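Local coordinates for protein malate dehydrogenase (Entamoeba histolytica, PDB 3I0P) that probably catalyses the NAD-dependent interconversion of malate and oxaloacetate as a member of the malate/L-lactate dehydrogenase family, at residues A[15-20]-A[359-364]; A[54-59]-A[349-354]; A[122-127]-A[143-148]; A[253-258]-A[265-270]. One frame throughout, in Å; residues are numbered along the deposited sequence. Where two conformers were deposited one is given.

Interaction 1 (A[15-20]-A[359-364]); sequences KEFMYQ and YNVPLP
The phenyl ring of Phe-17 is met at a slant, neither squarely over a face nor squarely at the rim, by one methyl each of Val-361 and Leu-363. The setting is the mainly helical part of the malate/L-lactate dehydrogenase fold, where both chain ends meet. There the N-terminal helix 11-24 lies against the C-terminal tail that follows helix 346-359. Both methyls gather at the same ring carbon: Leu-363 CD1 sits 3.6 Å from Phe-17 CD1, and Val-361 CG1 lies 3.7 Å from that Phe-17 CD1. They reach on to the neighbouring Phe-17 CE1, so the tail grips the ring by one CD-CE side. The first torsion of Phe-17 swings CG opposite the backbone N (chi1 174°), and this carries the ring out from the helix toward the tail. Met-352 and Leu-355 meet the same ring, so Phe-17 is packed against both helix 346-359 and the tail that follows it.

Asn-360, the first residue to leave the helix, has a positive phi where the tail changes direction, and the carbonyl of Val-361 is hydrogen-bonded to the hydroxyl of Ser-356. No hydrogen bond joins 15-20 directly to 359-364, and the contact is apolar. Gln-20 contributes only the foot of its side chain. A bend at chi2 (-60°) turns its amide away from the tail, leaving the methylene to be straddled by both branches of Val-361, with Gln-20 CB 3.5 Å from Val-361 CG1 and 4.0 Å from Val-361 CG2.

Interaction 2 (A[54-59]-A[349-354]); sequences RFKTVY and INEMKE
Lys-56 and Glu-351 bury most of the surface here, with Glu-354 third, and the three meet more through carbon and water than by direct charge pairing. The aliphatic part of Lys-56 slants across the stem of Glu-351, bringing Lys-56 CD to 3.8 Å from Glu-351 CG. One helical turn further on, the carboxylate of Glu-354 comes up beside the end of the lysine chain, with Glu-354 OE1 3.4 Å from Lys-56 CE. The ammonium itself stands farther off: Lys-56 NZ is 4.3 Å from Glu-354 OE1, beyond a salt bridge. Its salt-bridge partner is Asp-61, five residues along the same helix, and the bend at chi4 (-78°) turns NZ off the line of the otherwise extended chain. Water 2 links NZ to Glu-354 OE2, and water 3 links it to Glu-351 OE2, the lysine end of each bridge being weak.

Glu-351 faces the start of helix 55-64. Two waters lie within hydrogen-bonding distance of its OE1, and each accepts from a backbone amide of the first turn: water 1 lies 2.7 Å from Lys-56 N, and water 4 lies 3.1 Å from Thr-57 N. The carboxylate thus sits, one water removed, at a helix N terminus, where the helix dipole would probably favour its negative charge. Phe-55 and Met-352 pack instead on helix 11-24.

The short helical segments approach to 10.5 Å between axes at an angle of 72°, a water-mediated helix-helix packing contact at the surface of the helical part of the fold.

Interaction 3 (A[122-127]-A[143-148]); sequences THFGIA and CGTNAR. With NAD (nicotinamide-adenine-dinucleotide), chain B.
A CH-pi contact joins the two segments: Thr-145 CB stands over one face of the Phe-124 ring, 3.9 Å from its centroid and 23° off the normal. The methyl beside it reaches toward the rim, with Thr-145 CG2 3.5 Å from Phe-124 CE2. Phe-124 can offer that face because its CG lies between the backbone N and the carbonyl carbon (chi1 85°), which swings the ring toward the strand. The rings of His-284 and Tyr-130 stack on it as well. Farther along, Cys-143 SG lies beside Ala-127, 4.3 Å from Ala-127 CB.

These segments are parts of a beta-alpha-beta crossover in the mixed sheet. Strand 113-121 leads through the loop after it to the following helix, and the chain returns as strand 139-145, parallel to the first and separated from it by strand 282-290. The loop is part of the cofactor pocket.

Its backbone makes two of the hydrogen bonds to NAD. The carboxamide nitrogen, NAD N7N, donates to Gly-125 O at 2.9 Å, and Ala-127 N donates nearly straight (164°) to the ribose hydroxyl oxygen NAD O2D. His-123 lays a ring face under the carboxamide, with NE2 of His-123 3.3 Å from NAD N7N, while its ND1 is bonded to Tyr-59 OH.

Water 5 bridges loop, strand and cofactor. It accepts from Phe-124 N and NAD N7N and donates to Thr-145 OG1 and, weakly, to NAD O7N. Thr-145 OG1, 3.3 Å from that water, is also hydrogen-bonded to His-284 ND1 and to Gly-283 O.

Interaction 4 (A[253-258]-A[265-270]); sequences FVEIMS and NFLNHI
The loop joining helix 244-259 to helix 269-277 is held here by a glutamate of the first helix, which reaches the turn before the second. Glu-255 OE1 accepts from Leu-267 N at 3.0 Å, with a fairly straight N-H...O angle of 158°. The donor arrives from above the carboxylate plane, 58° out of it. With CG opposite its backbone N and a bend at chi2 (78°), Glu-255 presents this oxygen to the loop. Glu-255 OE1 also lies 3.4 Å from Phe-266 CB. Leu-267 adds an apolar contact, its CD2 lying 4.0 Å from Glu-255 CD.

The buried carboxylate is well supplied with donors: Asn-146 ND2 also binds OE1, and Asn-164 ND2 binds OE2. These N-H groups would probably stabilise it as an anion.

The captured amide belongs to a type II' beta turn, Phe-266 to His-269, in which Leu-267 has a positive phi and His-269 N returns to Phe-266 O at 3.0 Å. Phe-266 and Leu-267 pack on Asn-303 and Thr-310 of the second subunit, so the type II' turn, its backbone amide bonded to a helix carboxylate, lies at the subunit interface.

From the N terminus, helix 11-24 opens the widest loop, which interaction 1 closes at the C-terminal tail, almost the whole chain later. Interaction 2 closes a slightly smaller loop within it, and the two touch through Met-18 on Phe-55 and Phe-17 on Met-352, joining both chain ends in the helical part. Interactions 3 and 4 are short closures, in series, inside both larger loops; none cross. Interaction 3 belongs to the central sheet and its cofactor, and reaches the helical side through Tyr-59. Asn-146 then carries the connection to interaction 4, whose helix and turn lie at the subunit interface, across the chain's centre from interaction 1.

Interaction 1 (A[15-20]-A[359-364])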
# COMPACT_ATOMS: atom_id res chain seq x y z
N LYS A 15 -9.17 -1.50 -31.13
CA LYS A 15 -10.38 -1.13 -30.40
C LYS A 15 -11.63 -1.72 -31.02
O LYS A 15 -12.38 -2.43 -30.35
CB LYS A 15 -10.57 0.39 -30.43
CG LYS A 15 -10.32 1.17 -29.18
CD LYS A 15 -10.57 2.64 -29.46
CE LYS A 15 -11.11 3.38 -28.24
NZ LYS A 15 -10.55 4.77 -28.16
N GLU A 16 -11.85 -1.41 -32.30
CA GLU A 16 -13.04 -1.83 -33.04
C GLU A 16 -13.11 -3.34 -33.19
O GLU A 16 -14.18 -3.93 -33.10
CB GLU A 16 -13.06 -1.18 -34.43
CG GLU A 16 -13.91 -1.91 -35.48
CD GLU A 16 -15.40 -1.61 -35.38
OE1 GLU A 16 -15.83 -0.97 -34.39
OE2 GLU A 16 -16.14 -2.01 -36.29
N PHE A 17 -11.94 -3.95 -33.41
CA PHE A 17 -11.84 -5.38 -33.67
C PHE A 17 -12.24 -6.16 -32.44
O PHE A 17 -12.99 -7.13 -32.52
CB PHE A 17 -10.42 -5.76 -34.07
CG PHE A 17 -10.20 -7.23 -34.23
CD1 PHE A 17 -10.68 -7.90 -35.36
CD2 PHE A 17 -9.50 -7.95 -33.27
CE1 PHE A 17 -10.48 -9.28 -35.51
CE2 PHE A 17 -9.29 -9.33 -33.41
CZ PHE A 17 -9.78 -10.00 -34.53
N MET A 18 -11.74 -5.71 -31.30
CA MET A 18 -11.99 -6.35 -30.02
C MET A 18 -13.49 -6.34 -29.73
O MET A 18 -14.06 -7.34 -29.30
CB MET A 18 -11.20 -5.61 -28.95
CG MET A 18 -10.42 -6.51 -28.04
SD MET A 18 -8.77 -5.95 -27.55
CE MET A 18 -9.01 -4.20 -27.20
N TYR A 19 -14.12 -5.21 -30.01
CA TYR A 19 -15.54 -5.01 -29.78
C TYR A 19 -16.41 -5.86 -30.71
O TYR A 19 -17.45 -6.38 -30.29
CB TYR A 19 -15.83 -3.52 -29.90
CG TYR A 19 -17.28 -3.10 -30.01
CD1 TYR A 19 -18.12 -3.12 -28.89
CD2 TYR A 19 -17.79 -2.63 -31.21
CE1 TYR A 19 -19.46 -2.71 -28.99
CE2 TYR A 19 -19.12 -2.22 -31.32
CZ TYR A 19 -19.94 -2.26 -30.21
OH TYR A 19 -21.24 -1.85 -30.33
N GLN A 20 -16.00 -6.00 -31.97
CA GLN A 20 -16.75 -6.83 -32.92
C GLN A 20 -16.64 -8.31 -32.56
O GLN A 20 -17.64 -9.03 -32.58
CB GLN A 20 -16.34 -6.58 -34.37
CG GLN A 20 -16.56 -5.15 -34.90
CD GLN A 20 -18.02 -4.68 -34.85
OE1 GLN A 20 -18.96 -5.45 -35.07
NE2 GLN A 20 -18.19 -3.38 -34.59
N TYR A 359 -14.95 -15.45 -37.03
CA TYR A 359 -16.16 -14.68 -36.71
C TYR A 359 -16.60 -13.67 -37.77
O TYR A 359 -17.54 -12.89 -37.55
CB TYR A 359 -16.03 -14.03 -35.32
CG TYR A 359 -15.69 -15.05 -34.28
CD1 TYR A 359 -16.63 -16.01 -33.88
CD2 TYR A 359 -14.41 -15.11 -33.73
CE1 TYR A 359 -16.31 -17.00 -32.94
CE2 TYR A 359 -14.07 -16.08 -32.80
CZ TYR A 359 -15.02 -17.02 -32.41
OH TYR A 359 -14.67 -17.98 -31.48
N ASN A 360 -15.93 -13.73 -38.92
CA ASN A 360 -16.19 -12.81 -40.02
C ASN A 360 -16.15 -11.36 -39.55
O ASN A 360 -17.12 -10.60 -39.72
CB ASN A 360 -17.51 -13.16 -40.73
CG ASN A 360 -17.64 -12.47 -42.09
OD1 ASN A 360 -16.76 -12.58 -42.94
ND2 ASN A 360 -18.75 -11.76 -42.28
N VAL A 361 -15.05 -11.00 -38.91
CA VAL A 361 -14.80 -9.64 -38.48
C VAL A 361 -13.64 -9.11 -39.32
O VAL A 361 -12.51 -9.57 -39.19
CB VAL A 361 -14.44 -9.57 -36.98
CG1 VAL A 361 -14.12 -8.14 -36.56
CG2 VAL A 361 -15.57 -10.13 -36.14
N PRO A 362 -13.93 -8.14 -40.21
CA PRO A 362 -12.95 -7.67 -41.19
C PRO A 362 -11.71 -7.05 -40.56
O PRO A 362 -11.79 -6.39 -39.53
CB PRO A 362 -13.72 -6.62 -42.00
CG PRO A 362 -15.18 -6.86 -41.68
CD PRO A 362 -15.18 -7.38 -40.28
N LEU A 363 -10.56 -7.29 -41.19
CA LEU A 363 -9.29 -6.74 -40.77
C LEU A 363 -8.61 -6.12 -41.99
O LEU A 363 -8.82 -6.58 -43.11
CB LEU A 363 -8.43 -7.85 -40.18
CG LEU A 363 -7.65 -7.59 -38.89
CD1 LEU A 363 -8.44 -6.75 -37.90
CD2 LEU A 363 -7.30 -8.93 -38.28
N PRO A 364 -7.82 -5.05 -41.79
CA PRO A 364 -7.17 -4.45 -42.97
C PRO A 364 -5.88 -5.17 -43.42
O PRO A 364 -5.09 -4.59 -44.17
CB PRO A 364 -6.89 -3.02 -42.52
CG PRO A 364 -6.67 -3.14 -41.04
CD PRO A 364 -7.65 -4.21 -40.59

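Interaction 2 (A[54-59]-A[349-354])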
# COMPACT_ATOMS: atom_id res chain seq x y z
N ARG A 54 -3.33 -10.62 -25.33
CA ARG A 54 -3.86 -11.60 -24.41
C ARG A 54 -5.35 -11.78 -24.69
O ARG A 54 -6.03 -12.53 -24.01
CB ARG A 54 -3.64 -11.09 -22.99
CG ARG A 54 -3.29 -12.15 -21.97
CD ARG A 54 -2.21 -13.13 -22.43
NE ARG A 54 -0.88 -12.53 -22.47
CZ ARG A 54 0.16 -13.09 -23.07
NH1 ARG A 54 0.02 -14.26 -23.68
NH2 ARG A 54 1.35 -12.49 -23.07
N PHE A 55 -5.84 -11.09 -25.72
CA PHE A 55 -7.25 -11.10 -26.06
C PHE A 55 -7.75 -12.52 -26.30
O PHE A 55 -8.72 -12.95 -25.67
CB PHE A 55 -7.49 -10.23 -27.30
CG PHE A 55 -8.93 -10.08 -27.68
CD1 PHE A 55 -9.87 -9.65 -26.75
CD2 PHE A 55 -9.34 -10.32 -28.98
CE1 PHE A 55 -11.21 -9.49 -27.10
CE2 PHE A 55 -10.66 -10.16 -29.35
CZ PHE A 55 -11.60 -9.74 -28.41
N LYS A 56 -7.07 -13.24 -27.20
CA LYS A 56 -7.51 -14.57 -27.58
C LYS A 56 -7.49 -15.60 -26.43
O LYS A 56 -8.52 -16.24 -26.16
CB LYS A 56 -6.73 -15.11 -28.78
CG LYS A 56 -7.47 -16.26 -29.43
CD LYS A 56 -6.64 -17.03 -30.43
CE LYS A 56 -7.24 -18.43 -30.65
NZ LYS A 56 -6.92 -19.38 -29.54
N THR A 57 -6.34 -15.77 -25.79
CA THR A 57 -6.18 -16.85 -24.81
C THR A 57 -6.84 -16.57 -23.46
O THR A 57 -7.37 -17.48 -22.83
CB THR A 57 -4.71 -17.21 -24.58
OG1 THR A 57 -4.01 -16.07 -24.08
CG2 THR A 57 -4.05 -17.69 -25.87
N VAL A 58 -6.83 -15.31 -23.02
CA VAL A 58 -7.32 -14.99 -21.67
C VAL A 58 -8.81 -14.64 -21.64
O VAL A 58 -9.46 -14.73 -20.59
CB VAL A 58 -6.40 -13.92 -20.98
CG1 VAL A 58 -6.97 -13.43 -19.65
CG2 VAL A 58 -5.01 -14.51 -20.77
N TYR A 59 -9.36 -14.27 -22.79
CA TYR A 59 -10.77 -13.90 -22.87
C TYR A 59 -11.59 -14.75 -23.84
O TYR A 59 -12.51 -15.45 -23.40
CB TYR A 59 -10.92 -12.39 -23.11
CG TYR A 59 -10.23 -11.59 -22.03
CD1 TYR A 59 -10.80 -11.46 -20.76
CD2 TYR A 59 -8.97 -11.02 -22.25
CE1 TYR A 59 -10.15 -10.75 -19.75
CE2 TYR A 59 -8.31 -10.31 -21.24
CZ TYR A 59 -8.91 -10.18 -20.00
OH TYR A 59 -8.27 -9.49 -19.00
N ILE A 349 -0.74 -10.86 -34.21
CA ILE A 349 -1.26 -10.66 -35.55
C ILE A 349 -1.98 -11.91 -36.03
O ILE A 349 -3.10 -11.85 -36.54
CB ILE A 349 -0.14 -10.26 -36.55
CG1 ILE A 349 0.51 -8.93 -36.13
CG2 ILE A 349 -0.67 -10.18 -37.97
CD1 ILE A 349 -0.45 -7.75 -36.06
N ASN A 350 -1.32 -13.06 -35.84
CA ASN A 350 -1.87 -14.35 -36.26
C ASN A 350 -3.09 -14.76 -35.44
O ASN A 350 -4.06 -15.31 -36.00
CB ASN A 350 -0.77 -15.41 -36.29
CG ASN A 350 0.29 -15.12 -37.36
OD1 ASN A 350 -0.03 -14.59 -38.43
ND2 ASN A 350 1.54 -15.44 -37.07
N GLU A 351 -3.07 -14.48 -34.14
CA GLU A 351 -4.27 -14.66 -33.33
C GLU A 351 -5.45 -13.82 -33.86
O GLU A 351 -6.58 -14.32 -33.92
CB GLU A 351 -4.00 -14.33 -31.87
CG GLU A 351 -3.23 -15.39 -31.12
CD GLU A 351 -2.84 -14.93 -29.73
OE1 GLU A 351 -3.13 -13.76 -29.38
OE2 GLU A 351 -2.24 -15.72 -28.98
N MET A 352 -5.17 -12.57 -34.23
CA MET A 352 -6.21 -11.66 -34.73
C MET A 352 -6.80 -12.16 -36.05
O MET A 352 -8.02 -12.21 -36.21
CB MET A 352 -5.68 -10.23 -34.89
CG MET A 352 -5.37 -9.53 -33.57
SD MET A 352 -4.56 -7.92 -33.74
CE MET A 352 -5.87 -6.90 -34.42
N LYS A 353 -5.92 -12.53 -36.97
CA LYS A 353 -6.31 -13.12 -38.26
C LYS A 353 -7.23 -14.33 -38.06
O LYS A 353 -8.27 -14.43 -38.72
CB LYS A 353 -5.08 -13.53 -39.06
CG LYS A 353 -4.46 -12.40 -39.89
CD LYS A 353 -3.04 -12.78 -40.30
CE LYS A 353 -2.69 -12.24 -41.68
NZ LYS A 353 -3.63 -12.77 -42.73
N GLU A 354 -6.86 -15.21 -37.14
CA GLU A 354 -7.67 -16.38 -36.83
C GLU A 354 -9.08 -16.02 -36.35
O GLU A 354 -10.07 -16.57 -36.85
CB GLU A 354 -6.96 -17.28 -35.82
CG GLU A 354 -7.44 -18.73 -35.85
CD GLU A 354 -6.87 -19.58 -34.70
OE1 GLU A 354 -6.20 -19.02 -33.79
OE2 GLU A 354 -7.09 -20.81 -34.73
O HOH W 1 -5.14 -12.10 -28.63
O HOH W 2 -8.14 -21.50 -31.70
O HOH W 3 -3.61 -18.41 -29.66
O HOH W 4 -3.83 -14.22 -26.71

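Interaction 3 (A[122-127]-A[143-148])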
# COMPACT_ATOMS: atom_id res chain seq x y z
N THR A 122 -14.17 -12.49 -12.66
CA THR A 122 -13.07 -13.03 -13.44
C THR A 122 -12.00 -11.96 -13.65
O THR A 122 -12.14 -10.85 -13.14
CB THR A 122 -13.54 -13.61 -14.80
OG1 THR A 122 -14.24 -12.60 -15.54
CG2 THR A 122 -14.46 -14.82 -14.58
N HIS A 123 -10.95 -12.32 -14.39
CA HIS A 123 -9.83 -11.42 -14.67
C HIS A 123 -10.30 -10.04 -15.11
O HIS A 123 -11.17 -9.91 -15.99
CB HIS A 123 -8.92 -12.04 -15.72
CG HIS A 123 -7.52 -11.51 -15.68
ND1 HIS A 123 -7.08 -10.49 -16.50
CD2 HIS A 123 -6.45 -11.86 -14.92
CE1 HIS A 123 -5.81 -10.23 -16.25
NE2 HIS A 123 -5.41 -11.04 -15.29
N PHE A 124 -9.74 -9.00 -14.50
CA PHE A 124 -10.23 -7.65 -14.75
C PHE A 124 -9.20 -6.73 -15.41
O PHE A 124 -9.35 -5.51 -15.39
CB PHE A 124 -10.89 -7.07 -13.47
CG PHE A 124 -9.95 -6.42 -12.48
CD1 PHE A 124 -10.47 -5.76 -11.38
CD2 PHE A 124 -8.57 -6.45 -12.64
CE1 PHE A 124 -9.64 -5.14 -10.45
CE2 PHE A 124 -7.72 -5.82 -11.72
CZ PHE A 124 -8.26 -5.17 -10.62
N GLY A 125 -8.18 -7.34 -16.01
CA GLY A 125 -7.16 -6.60 -16.74
C GLY A 125 -6.32 -5.73 -15.83
O GLY A 125 -5.94 -6.16 -14.74
N ILE A 126 -6.04 -4.51 -16.25
CA ILE A 126 -5.19 -3.63 -15.46
C ILE A 126 -5.90 -2.98 -14.27
O ILE A 126 -6.97 -2.38 -14.42
CB ILE A 126 -4.45 -2.58 -16.32
CG1 ILE A 126 -5.42 -1.80 -17.22
CG2 ILE A 126 -3.36 -3.24 -17.12
CD1 ILE A 126 -4.86 -0.46 -17.67
N ALA A 127 -5.31 -3.09 -13.08
CA ALA A 127 -5.93 -2.50 -11.89
C ALA A 127 -6.07 -1.00 -12.07
O ALA A 127 -7.09 -0.40 -11.70
CB ALA A 127 -5.15 -2.84 -10.63
N CYS A 143 -7.90 0.49 -5.57
CA CYS A 143 -8.53 -0.75 -5.97
C CYS A 143 -7.52 -1.87 -6.11
O CYS A 143 -6.31 -1.63 -6.08
CB CYS A 143 -9.33 -0.54 -7.27
SG CYS A 143 -8.40 -0.70 -8.79
N GLY A 144 -8.01 -3.10 -6.24
CA GLY A 144 -7.16 -4.28 -6.34
C GLY A 144 -7.97 -5.54 -6.59
O GLY A 144 -9.21 -5.51 -6.62
N THR A 145 -7.27 -6.65 -6.76
CA THR A 145 -7.89 -7.93 -7.07
C THR A 145 -7.00 -9.01 -6.51
O THR A 145 -5.80 -8.80 -6.39
CB THR A 145 -8.06 -8.13 -8.62
OG1 THR A 145 -8.80 -9.33 -8.88
CG2 THR A 145 -6.72 -8.21 -9.34
N ASN A 146 -7.57 -10.15 -6.13
CA ASN A 146 -6.72 -11.32 -5.90
C ASN A 146 -6.57 -12.11 -7.20
O ASN A 146 -7.21 -11.78 -8.20
CB ASN A 146 -7.17 -12.18 -4.70
CG ASN A 146 -8.61 -12.69 -4.80
OD1 ASN A 146 -9.33 -12.49 -5.80
ND2 ASN A 146 -9.04 -13.38 -3.74
N ALA A 147 -5.69 -13.10 -7.19
CA ALA A 147 -5.41 -13.92 -8.36
C ALA A 147 -4.93 -15.29 -7.91
O ALA A 147 -4.67 -15.48 -6.72
CB ALA A 147 -4.36 -13.24 -9.24
N ARG A 148 -4.82 -16.24 -8.83
CA ARG A 148 -4.35 -17.59 -8.49
C ARG A 148 -2.96 -17.57 -7.86
O ARG A 148 -2.12 -16.73 -8.22
CB ARG A 148 -4.38 -18.52 -9.71
CG ARG A 148 -3.27 -18.29 -10.73
CD ARG A 148 -3.36 -19.30 -11.87
NE ARG A 148 -2.97 -20.65 -11.46
CZ ARG A 148 -2.78 -21.67 -12.31
NH1 ARG A 148 -2.95 -21.51 -13.62
NH2 ARG A 148 -2.43 -22.87 -11.83
PA NAD B . 5.46 -2.27 -12.98
O1A NAD B . 5.48 -2.15 -14.48
O2A NAD B . 6.64 -2.87 -12.29
O5B NAD B . 5.20 -0.79 -12.41
C5B NAD B . 4.13 0.01 -12.94
C4B NAD B . 3.82 1.23 -12.06
O4B NAD B . 5.01 1.83 -11.53
C3B NAD B . 3.13 2.34 -12.83
O3B NAD B . 2.27 3.05 -11.92
C2B NAD B . 4.27 3.23 -13.28
O2B NAD B . 3.84 4.57 -13.49
C1B NAD B . 5.20 3.13 -12.09
N9A NAD B . 6.65 3.34 -12.41
C8A NAD B . 7.42 2.58 -13.20
N7A NAD B . 8.67 3.09 -13.20
C5A NAD B . 8.68 4.17 -12.38
C6A NAD B . 9.65 5.09 -11.98
N6A NAD B . 10.93 5.00 -12.43
N1A NAD B . 9.32 6.09 -11.13
C2A NAD B . 8.07 6.21 -10.66
N3A NAD B . 7.12 5.34 -11.03
C4A NAD B . 7.40 4.32 -11.89
O3 NAD B . 4.10 -3.02 -12.48
PN NAD B . 3.67 -4.58 -12.65
O1N NAD B . 3.62 -5.18 -11.27
O2N NAD B . 4.49 -5.23 -13.74
O5D NAD B . 2.17 -4.49 -13.20
C5D NAD B . 1.90 -4.24 -14.58
C4D NAD B . 0.40 -4.37 -14.86
O4D NAD B . -0.04 -5.71 -14.62
C3D NAD B . -0.43 -3.47 -13.96
O3D NAD B . -1.26 -2.65 -14.80
C2D NAD B . -1.24 -4.42 -13.07
O2D NAD B . -2.58 -3.99 -12.76
C1D NAD B . -1.30 -5.66 -13.93
N1N NAD B . -1.55 -6.86 -13.13
C2N NAD B . -2.80 -7.38 -13.14
C3N NAD B . -3.09 -8.53 -12.40
C7N NAD B . -4.47 -9.12 -12.39
O7N NAD B . -4.68 -10.13 -11.73
N7N NAD B . -5.43 -8.54 -13.11
C4N NAD B . -2.07 -9.13 -11.65
C5N NAD B . -0.79 -8.56 -11.65
C6N NAD B . -0.56 -7.42 -12.41
O HOH W 5 -8.03 -9.94 -12.00

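Interaction 4 (A[253-258]-A[265-270])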
# COMPACT_ATOMS: atom_id res chain seq x y z
N PHE A 253 -2.95 -7.88 2.42
CA PHE A 253 -3.89 -6.76 2.48
C PHE A 253 -4.82 -6.82 1.28
O PHE A 253 -6.04 -6.86 1.42
CB PHE A 253 -3.14 -5.42 2.54
CG PHE A 253 -4.00 -4.21 2.25
CD1 PHE A 253 -5.05 -3.85 3.09
CD2 PHE A 253 -3.73 -3.40 1.14
CE1 PHE A 253 -5.82 -2.72 2.82
CE2 PHE A 253 -4.50 -2.26 0.87
CZ PHE A 253 -5.55 -1.93 1.71
N VAL A 254 -4.23 -6.86 0.09
CA VAL A 254 -5.00 -6.93 -1.15
C VAL A 254 -5.96 -8.13 -1.13
O VAL A 254 -7.16 -7.99 -1.43
CB VAL A 254 -4.08 -6.95 -2.38
CG1 VAL A 254 -4.88 -7.34 -3.63
CG2 VAL A 254 -3.42 -5.59 -2.55
N GLU A 255 -5.43 -9.29 -0.76
CA GLU A 255 -6.20 -10.53 -0.68
C GLU A 255 -7.43 -10.40 0.21
O GLU A 255 -8.55 -10.79 -0.18
CB GLU A 255 -5.29 -11.65 -0.17
CG GLU A 255 -5.92 -13.04 -0.22
CD GLU A 255 -5.89 -13.64 -1.62
OE1 GLU A 255 -6.87 -14.33 -1.97
OE2 GLU A 255 -4.91 -13.41 -2.37
N ILE A 256 -7.23 -9.88 1.42
CA ILE A 256 -8.31 -9.73 2.41
C ILE A 256 -9.36 -8.75 1.91
O ILE A 256 -10.55 -9.04 1.97
CB ILE A 256 -7.77 -9.27 3.76
CG1 ILE A 256 -6.96 -10.40 4.40
CG2 ILE A 256 -8.90 -8.83 4.68
CD1 ILE A 256 -6.13 -9.94 5.56
N MET A 257 -8.92 -7.61 1.39
CA MET A 257 -9.83 -6.61 0.82
C MET A 257 -10.62 -7.18 -0.35
O MET A 257 -11.78 -6.82 -0.56
CB MET A 257 -9.05 -5.37 0.34
CG MET A 257 -8.30 -4.62 1.43
SD MET A 257 -9.41 -3.74 2.53
CE MET A 257 -9.61 -2.18 1.67
N SER A 258 -9.99 -8.07 -1.13
CA SER A 258 -10.62 -8.63 -2.33
C SER A 258 -11.57 -9.77 -2.02
O SER A 258 -12.60 -9.88 -2.67
CB SER A 258 -9.56 -9.06 -3.35
OG SER A 258 -8.74 -7.96 -3.70
N ASN A 265 -13.44 -16.57 -3.37
CA ASN A 265 -12.32 -17.50 -3.25
C ASN A 265 -11.04 -16.76 -2.90
O ASN A 265 -10.78 -15.66 -3.40
CB ASN A 265 -12.12 -18.28 -4.55
CG ASN A 265 -13.34 -19.10 -4.94
OD1 ASN A 265 -14.04 -19.66 -4.09
ND2 ASN A 265 -13.61 -19.17 -6.23
N PHE A 266 -10.24 -17.36 -2.03
CA PHE A 266 -8.96 -16.77 -1.62
C PHE A 266 -7.83 -17.78 -1.74
O PHE A 266 -8.06 -18.99 -1.60
CB PHE A 266 -9.05 -16.20 -0.19
CG PHE A 266 -9.56 -17.19 0.82
CD1 PHE A 266 -10.92 -17.28 1.10
CD2 PHE A 266 -8.68 -18.04 1.49
CE1 PHE A 266 -11.40 -18.21 2.04
CE2 PHE A 266 -9.15 -18.96 2.42
CZ PHE A 266 -10.51 -19.04 2.70
N LEU A 267 -6.62 -17.27 -2.01
CA LEU A 267 -5.41 -18.10 -2.05
C LEU A 267 -5.57 -19.34 -2.94
O LEU A 267 -6.11 -19.25 -4.04
CB LEU A 267 -4.98 -18.48 -0.62
CG LEU A 267 -4.84 -17.35 0.41
CD1 LEU A 267 -4.83 -17.90 1.83
CD2 LEU A 267 -3.63 -16.47 0.18
N ASN A 268 -5.09 -20.48 -2.46
CA ASN A 268 -5.19 -21.77 -3.16
C ASN A 268 -6.59 -22.17 -3.66
O ASN A 268 -6.71 -22.95 -4.59
CB ASN A 268 -4.59 -22.91 -2.30
CG ASN A 268 -5.38 -23.15 -1.00
OD1 ASN A 268 -5.65 -22.22 -0.23
ND2 ASN A 268 -5.75 -24.40 -0.76
N HIS A 269 -7.64 -21.63 -3.04
CA HIS A 269 -9.02 -21.96 -3.44
C HIS A 269 -9.39 -21.48 -4.84
O HIS A 269 -10.29 -22.03 -5.46
CB HIS A 269 -10.04 -21.44 -2.43
CG HIS A 269 -9.86 -22.00 -1.05
ND1 HIS A 269 -10.48 -23.15 -0.63
CD2 HIS A 269 -9.12 -21.56 -0.01
CE1 HIS A 269 -10.14 -23.40 0.63
NE2 HIS A 269 -9.32 -22.45 1.03
N ILE A 270 -8.73 -20.44 -5.34
CA ILE A 270 -9.02 -19.96 -6.69
C ILE A 270 -8.76 -21.09 -7.71
O ILE A 270 -9.68 -21.48 -8.44
CB ILE A 270 -8.26 -18.65 -7.04
CG1 ILE A 270 -8.73 -17.50 -6.15
CG2 ILE A 270 -8.50 -18.28 -8.51
CD1 ILE A 270 -7.79 -16.32 -6.05